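Local coordinates for putative riboflavin biosynthesis protein (Shewanella loihica, PDB 3KY8), which probably acts as a reductase of riboflavin biosynthesis, reducing 5-amino-6-(5-phosphoribosylamino)uracil, at residues A[116-119]-A[120-124]; A[136-139]-A[140-144]; A[181-184]-A[185-189]. All blocks are in the same frame, centred on the assembly; numbering follows the deposited sequence.

Interaction 1: residues A[116-119]-A[120-124]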
loop_
_atom_site.group_PDB
_atom_site.type_symbol
_atom_site.label_atom_id
_atom_site.label_comp_id
_atom_site.label_asym_id
_atom_site.label_seq_id
_atom_site.Cartn_x
_atom_site.Cartn_y
_atom_site.Cartn_z
ATOM N N VAL A 116 7.481 25.318 1.384
ATOM C CA VAL A 116 7.234 26.056 0.135
ATOM C C VAL A 116 8.400 27.003 -0.171
ATOM O O VAL A 116 8.883 27.029 -1.317
ATOM C CB VAL A 116 5.847 26.734 0.133
ATOM C CG1 VAL A 116 5.718 27.714 -1.005
ATOM C CG2 VAL A 116 4.763 25.669 0.016
ATOM N N ASP A 117 8.853 27.721 0.863
ATOM C CA ASP A 117 10.035 28.585 0.819
ATOM C C ASP A 117 11.331 27.829 0.478
ATOM O O ASP A 117 12.118 28.313 -0.331
ATOM C CB ASP A 117 10.256 29.329 2.163
ATOM C CG ASP A 117 9.115 30.306 2.532
ATOM O OD1 ASP A 117 8.334 30.718 1.654
ATOM O OD2 ASP A 117 9.010 30.664 3.725
ATOM N N ILE A 118 11.550 26.676 1.125
ATOM C CA ILE A 118 12.740 25.857 0.913
ATOM C C ILE A 118 12.774 25.433 -0.531
ATOM O O ILE A 118 13.828 25.510 -1.168
ATOM C CB ILE A 118 12.770 24.603 1.824
ATOM C CG1 ILE A 118 13.085 24.969 3.270
ATOM C CG2 ILE A 118 13.826 23.594 1.383
ATOM C CD1 ILE A 118 12.822 23.818 4.219
ATOM N N ILE A 119 11.618 24.996 -1.054
ATOM C CA ILE A 119 11.523 24.576 -2.450
ATOM C C ILE A 119 11.731 25.759 -3.385
ATOM O O ILE A 119 12.434 25.628 -4.378
ATOM C CB ILE A 119 10.178 23.815 -2.791
ATOM C CG1 ILE A 119 10.054 22.517 -1.978
ATOM C CG2 ILE A 119 10.099 23.448 -4.283
ATOM C CD1 ILE A 119 8.613 22.032 -1.901
ATOM N N ALA A 120 11.128 26.904 -3.082
ATOM C CA ALA A 120 11.286 28.081 -3.945
ATOM C C ALA A 120 12.756 28.439 -4.040
ATOM O O ALA A 120 13.267 28.799 -5.106
ATOM C CB ALA A 120 10.468 29.279 -3.415
ATOM N N ASP A 121 13.434 28.343 -2.905
ATOM C CA ASP A 121 14.824 28.691 -2.835
ATOM C C ASP A 121 15.724 27.734 -3.610
ATOM O O ASP A 121 16.565 28.200 -4.371
ATOM C CB ASP A 121 15.280 28.776 -1.397
ATOM C CG ASP A 121 16.650 29.377 -1.291
ATOM O OD1 ASP A 121 16.767 30.573 -1.622
ATOM O OD2 ASP A 121 17.603 28.643 -0.918
ATOM N N LEU A 122 15.569 26.421 -3.401
ATOM C CA LEU A 122 16.292 25.435 -4.211
ATOM C C LEU A 122 16.028 25.595 -5.724
ATOM O O LEU A 122 16.972 25.558 -6.545
ATOM C CB LEU A 122 15.968 23.988 -3.763
ATOM C CG LEU A 122 16.289 23.574 -2.310
ATOM C CD1 LEU A 122 15.737 22.215 -1.895
ATOM C CD2 LEU A 122 17.763 23.656 -2.014
ATOM N N ASN A 123 14.758 25.746 -6.114
ATOM C CA ASN A 123 14.402 25.902 -7.531
ATOM C C ASN A 123 15.087 27.128 -8.147
ATOM O O ASN A 123 15.578 27.061 -9.297
ATOM C CB ASN A 123 12.886 26.068 -7.734
ATOM C CG ASN A 123 12.053 24.793 -7.435
ATOM O OD1 ASN A 123 10.818 24.889 -7.403
ATOM N ND2 ASN A 123 12.699 23.627 -7.211
ATOM N N ALA A 124 15.118 28.235 -7.386
ATOM C CA ALA A 124 15.741 29.485 -7.845
ATOM C C ALA A 124 17.226 29.294 -8.110
ATOM O O ALA A 124 17.799 29.934 -9.013
ATOM C CB ALA A 124 15.529 30.631 -6.841
#

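Interaction 2: residues A[136-139]-A[140-144]. With SO4 (sulfate ion), chain E.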
loop_
_atom_site.group_PDB
_atom_site.type_symbol
_atom_site.label_atom_id
_atom_site.label_comp_id
_atom_site.label_asym_id
_atom_site.label_seq_id
_atom_site.Cartn_x
_atom_site.Cartn_y
_atom_site.Cartn_z
ATOM N N VAL A 136 8.707 10.724 7.071
ATOM C CA VAL A 136 8.192 11.950 7.647
ATOM C C VAL A 136 8.246 13.061 6.610
ATOM O O VAL A 136 7.321 13.829 6.519
ATOM C CB VAL A 136 8.882 12.347 8.979
ATOM C CG1 VAL A 136 8.262 13.674 9.605
ATOM C CG2 VAL A 136 8.751 11.184 9.986
ATOM N N THR A 137 9.314 13.124 5.828
ATOM C CA THR A 137 9.496 14.178 4.827
ATOM C C THR A 137 8.464 14.045 3.745
ATOM O O THR A 137 7.798 15.017 3.415
ATOM C CB THR A 137 10.943 14.168 4.224
ATOM O OG1 THR A 137 11.895 14.262 5.292
ATOM C CG2 THR A 137 11.173 15.332 3.289
ATOM N N ILE A 138 8.301 12.838 3.215
ATOM C CA ILE A 138 7.277 12.559 2.193
ATOM C C ILE A 138 5.880 12.894 2.725
ATOM O O ILE A 138 5.081 13.595 2.085
ATOM C CB ILE A 138 7.352 11.052 1.709
ATOM C CG1 ILE A 138 8.678 10.807 0.960
ATOM C CG2 ILE A 138 6.131 10.665 0.816
ATOM C CD1 ILE A 138 8.996 9.303 0.755
ATOM N N GLN A 139 5.600 12.439 3.937
ATOM C CA GLN A 139 4.309 12.728 4.573
ATOM C C GLN A 139 4.073 14.222 4.661
ATOM O O GLN A 139 2.985 14.703 4.326
ATOM C CB GLN A 139 4.217 12.054 5.925
ATOM C CG GLN A 139 3.983 10.542 5.768
ATOM C CD GLN A 139 4.298 9.761 7.003
ATOM O OE1 GLN A 139 4.079 10.244 8.085
ATOM N NE2 GLN A 139 4.841 8.542 6.843
ATOM N N ASN A 140 5.104 14.964 5.038
ATOM C CA ASN A 140 5.006 16.417 5.144
ATOM C C ASN A 140 4.806 17.135 3.816
ATOM O O ASN A 140 3.983 18.062 3.744
ATOM C CB ASN A 140 6.188 16.993 5.933
ATOM C CG ASN A 140 6.045 16.759 7.421
ATOM O OD1 ASN A 140 4.939 16.621 7.944
ATOM N ND2 ASN A 140 7.151 16.707 8.106
ATOM N N PHE A 141 5.518 16.695 2.783
ATOM C CA PHE A 141 5.269 17.140 1.404
ATOM C C PHE A 141 3.812 16.903 0.939
ATOM O O PHE A 141 3.149 17.827 0.445
ATOM C CB PHE A 141 6.266 16.502 0.417
ATOM C CG PHE A 141 7.563 17.269 0.280
ATOM C CD1 PHE A 141 8.456 17.354 1.347
ATOM C CD2 PHE A 141 7.910 17.867 -0.921
ATOM C CE1 PHE A 141 9.653 18.063 1.229
ATOM C CE2 PHE A 141 9.094 18.601 -1.033
ATOM C CZ PHE A 141 9.974 18.680 0.057
ATOM N N LEU A 142 3.322 15.692 1.156
ATOM C CA LEU A 142 1.948 15.319 0.839
ATOM C C LEU A 142 0.906 16.134 1.575
ATOM O O LEU A 142 -0.135 16.465 0.952
ATOM C CB LEU A 142 1.729 13.825 1.061
ATOM C CG LEU A 142 2.438 12.899 0.052
ATOM C CD1 LEU A 142 2.395 11.387 0.469
ATOM C CD2 LEU A 142 1.807 13.129 -1.275
ATOM N N LYS A 143 1.171 16.498 2.853
ATOM C CA LYS A 143 0.259 17.370 3.630
ATOM C C LYS A 143 0.154 18.775 3.044
ATOM O O LYS A 143 -0.782 19.489 3.348
ATOM C CB LYS A 143 0.618 17.440 5.142
ATOM C CG LYS A 143 0.439 16.092 5.883
ATOM C CD LYS A 143 0.903 16.134 7.385
ATOM C CE LYS A 143 0.685 14.776 8.154
ATOM N NZ LYS A 143 0.522 14.852 9.698
ATOM N N GLU A 144 1.087 19.175 2.188
ATOM C CA GLU A 144 0.979 20.455 1.475
ATOM C C GLU A 144 0.778 20.279 -0.038
ATOM O O GLU A 144 0.816 21.263 -0.817
ATOM C CB GLU A 144 2.215 21.291 1.768
ATOM C CG GLU A 144 2.198 21.873 3.209
ATOM C CD GLU A 144 3.422 22.710 3.512
ATOM O OE1 GLU A 144 3.752 23.606 2.707
ATOM O OE2 GLU A 144 4.081 22.453 4.537
HETATM S S SO4 E . 12.553 11.131 7.622
HETATM O O1 SO4 E . 11.595 10.178 8.110
HETATM O O2 SO4 E . 12.960 12.004 8.689
HETATM O O3 SO4 E . 11.923 11.996 6.635
HETATM O O4 SO4 E . 13.665 10.411 7.054
#

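Interaction 3: residues A[181-184]-A[185-189]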
loop_
_atom_site.group_PDB
_atom_site.type_symbol
_atom_site.label_atom_id
_atom_site.label_comp_id
_atom_site.label_asym_id
_atom_site.label_seq_id
_atom_site.Cartn_x
_atom_site.Cartn_y
_atom_site.Cartn_z
ATOM N N GLU A 181 4.555 -2.402 -13.854
ATOM C CA GLU A 181 5.148 -3.607 -14.381
ATOM C C GLU A 181 5.691 -4.454 -13.269
ATOM O O GLU A 181 5.978 -3.949 -12.191
ATOM C CB GLU A 181 6.286 -3.244 -15.341
ATOM C CG GLU A 181 7.454 -2.568 -14.699
ATOM C CD GLU A 181 8.520 -2.130 -15.710
ATOM O OE1 GLU A 181 8.887 -2.966 -16.555
ATOM O OE2 GLU A 181 9.001 -0.959 -15.642
ATOM N N VAL A 182 5.812 -5.745 -13.528
ATOM C CA VAL A 182 6.501 -6.653 -12.645
ATOM C C VAL A 182 7.996 -6.541 -12.991
ATOM O O VAL A 182 8.368 -6.645 -14.152
ATOM C CB VAL A 182 5.978 -8.106 -12.784
ATOM C CG1 VAL A 182 6.780 -9.070 -11.894
ATOM C CG2 VAL A 182 4.482 -8.172 -12.419
ATOM N N VAL A 183 8.828 -6.297 -11.974
ATOM C CA VAL A 183 10.284 -6.230 -12.094
ATOM C C VAL A 183 10.864 -7.360 -11.225
ATOM O O VAL A 183 10.280 -7.736 -10.213
ATOM C CB VAL A 183 10.824 -4.853 -11.646
ATOM C CG1 VAL A 183 10.332 -3.773 -12.551
ATOM C CG2 VAL A 183 10.370 -4.505 -10.245
ATOM N N LEU A 184 11.982 -7.935 -11.641
ATOM C CA LEU A 184 12.681 -9.014 -10.866
ATOM C C LEU A 184 11.791 -10.211 -10.560
ATOM O O LEU A 184 12.010 -10.920 -9.563
ATOM C CB LEU A 184 13.282 -8.477 -9.544
ATOM C CG LEU A 184 14.392 -7.432 -9.692
ATOM C CD1 LEU A 184 14.778 -6.746 -8.374
ATOM C CD2 LEU A 184 15.582 -8.087 -10.310
ATOM N N ASP A 185 10.771 -10.421 -11.389
ATOM C CA ASP A 185 9.804 -11.514 -11.179
ATOM C C ASP A 185 8.853 -11.423 -9.989
ATOM O O ASP A 185 7.733 -11.942 -10.102
ATOM C CB ASP A 185 10.492 -12.895 -11.150
ATOM C CG ASP A 185 10.730 -13.455 -12.549
ATOM O OD1 ASP A 185 9.711 -13.716 -13.259
ATOM O OD2 ASP A 185 11.924 -13.635 -12.928
ATOM N N SER A 186 9.220 -10.828 -8.857
ATOM C CA SER A 186 8.220 -10.770 -7.787
ATOM C C SER A 186 7.993 -9.436 -7.169
ATOM O O SER A 186 7.525 -9.390 -6.049
ATOM C CB SER A 186 8.470 -11.821 -6.664
ATOM O OG SER A 186 7.240 -12.488 -6.250
ATOM N N LEU A 187 8.283 -8.352 -7.888
ATOM C CA LEU A 187 8.025 -7.010 -7.384
ATOM C C LEU A 187 7.136 -6.317 -8.371
ATOM O O LEU A 187 7.219 -6.574 -9.575
ATOM C CB LEU A 187 9.331 -6.221 -7.240
ATOM C CG LEU A 187 10.468 -6.805 -6.419
ATOM C CD1 LEU A 187 11.628 -5.817 -6.353
ATOM C CD2 LEU A 187 9.925 -7.215 -5.016
ATOM N N THR A 188 6.247 -5.469 -7.874
ATOM C CA THR A 188 5.506 -4.578 -8.747
ATOM C C THR A 188 6.133 -3.243 -8.579
ATOM O O THR A 188 6.511 -2.883 -7.467
ATOM C CB THR A 188 3.983 -4.528 -8.491
ATOM O OG1 THR A 188 3.703 -4.046 -7.152
ATOM C CG2 THR A 188 3.368 -5.915 -8.730
ATOM N N GLN A 189 6.301 -2.537 -9.694
ATOM C CA GLN A 189 6.782 -1.171 -9.700
ATOM C C GLN A 189 5.781 -0.308 -10.481
ATOM O O GLN A 189 5.618 -0.492 -11.681
ATOM C CB GLN A 189 8.185 -1.070 -10.300
ATOM C CG GLN A 189 8.794 0.342 -10.196
ATOM C CD GLN A 189 10.253 0.404 -10.587
ATOM O OE1 GLN A 189 10.577 0.433 -11.779
ATOM N NE2 GLN A 189 11.139 0.473 -9.598
HETATM O O HOH W 1 10.006 -9.624 -14.020
#

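Interaction 1: residues A[116-119]-A[120-124]
Ala120, Asp121, Leu122 and Asn123 each give their backbone N-H to the carbonyl four residues back, on Val116, Asp117, Ile118 and Ile119, in four consecutive alpha-helical hydrogen bonds. The bond from Leu122 N to Ile118 O is nearly straight, with 176° at the hydrogen. That from Asn123 N to Ile119 O, 2.9 Å long, is also close to straight.

Apolar contact follows the same i to i+4 spacing. Ile118 and Leu122 lie side by side and point the same way, CG2 of Ile118 standing 4.0 Å from CD1 of Leu122. The Ile118 methyl is brought to this position because chi1 of -73° places CG1 beside the backbone N and CG2 anti to it. Both side chains are buried: Ile118 packs on Leu93 and Leu122 on Phe91, two residues of strand 90-93.

Mixed apolar and polar contact occupies a neighbouring side of the helix, where Asn123 runs alongside Ile119. Its OD1 comes within 3.5 Å of Ile119 CG2, and its CG rests 3.2 Å from Ile119 O, so the amide lies close against the preceding turn. The amide's donor is used in the chain that follows, where ND2 bonds to Phe127 O. Ile119 also meets Leu146.

Charge sits on the exposed side, where Asp121 OD2 forms a salt bridge to Lys125 NZ.

This pattern is that of an amphipathic helix against a sheet. Here helix 115-124 is the connection of a beta-alpha-beta crossover, leading from edge strand 108-111 to the parallel strand 129-133 of the RibD C-terminal domain.

Interaction 2: residues A[136-139]-A[140-144]
Phe141 lies alongside Thr137, one helical turn earlier, and both side chains point the same way. Followed outward, Phe141 CB is 3.6 Å from Ile138 O. CG is 3.9 Å from Thr137 O, and CD1 comes closer to that oxygen, at 3.2 Å; this carbonyl stands at the ring's edge, near its plane, while also accepting the backbone N-H of Phe141. CE1 meets the CG2 methyl of Thr137 at 3.7 Å. The outer ring packs into the core among Ile119, Leu146, Ile147 and Ile132.

Thr137 divides its branches between two tasks. With chi1 at -55°, CG2 is anti to the backbone N and turns to the ring, whereas OG1 stays beside that N, and the two donate together to sulfate O3. Thr137 OG1 is 2.6 Å from sulfate O3; Val136 N adds a bond to O1, and Thr73 OG1 also bonds the ion.

Val136 CG1 lies 3.6 Å from ND2 of Asn140, whose amide runs alongside it. With an alanine here the amide would be gone, and the CG1 methyl of Val136 would probably lose its neighbour, opening a gap along this side of the helix. Ile138 CG2 packs on Leu142 CD1 at 3.8 Å. Ile138 also packs on Val24 and Ile26 of strand 21-29, and Leu142 meets Leu158 of the second subunit.

Backbone N-H groups and a hydroxyl gathered on an anion at the first turn form a helix N-terminal anion site. The sulfate probably comes from the crystallisation liquor, but its place after strand 129-133 is consistent with a cofactor-phosphate site of the dihydrofolate reductase-like fold.

Interaction 3: residues A[181-184]-A[185-189]
The carboxylate of Glu181 and the carboxamide of Gln189 extend from the same face of the hairpin, with OE2 of Glu181 4.4 Å from OE1 of Gln189 and no bond between them. NE2 of Gln189 bonds instead to Thr153 OG1 and Thr55 O, while the carboxylate has a long, weak ion pair with Lys179. Peptide groups bond across the strands. Gln189 N bonds to Glu181 O at 2.9 Å, almost along the C=O axis, and Leu187 N meets Val183 O similarly; in the return bond Val183 N stands tilted 32° from the carbonyl plane of Leu187.

Val183 CG2 reaches Leu187 CB at 3.6 Å, the two side chains crossing at about a right angle. It can do so because chi1, -65°, sets CG2 between the backbone N and carbonyl carbon, towards the partner strand. Leu184 CD1 extends this apolar patch to Leu187 CD1, 3.9 Å away, and the Leu184 side chain is about 4 Å from an unidentified bound molecule.

Residues 184-186 link the antiparallel strands of a beta hairpin, 173-183 and 187-194. Leu184 and Asp185 both have positive phi, roughly as in a type I' turn, and a weak bond from Ser186 N to Leu184 O closes a gamma-turn-like bend at Asp185. A water accepts from Asp185 N at 2.9 Å and gives a weak bond to Val182 O.

On the other face, Val182 CG1 lies 3.4 Å from Leu187 O, and Val182 and Thr188 pack on Ser180 of the second subunit. In the turn, Ser186 OG bonds to Val177 N of that subunit.

Interactions 1 and 2 are turns of successive helices beside the parallel part of the sheet, their centres 16 Å apart. They touch where Ile119 CD1 meets Phe141 CE2 at 3.6 Å, so each sends apolar side chains into a shared buried layer while its outer side stays exposed. Interaction 3 is a hairpin turn in the antiparallel part, its centre about 35 Å from that of interaction 1 and on the opposite side of the chain's centre. The helices turn largely apolar side chains to the sheet, whereas the hairpin mixes apolar and polar groups near the sheet's edge. Interaction 2 alone holds an anion; interactions 2 and 3 both reach the second subunit.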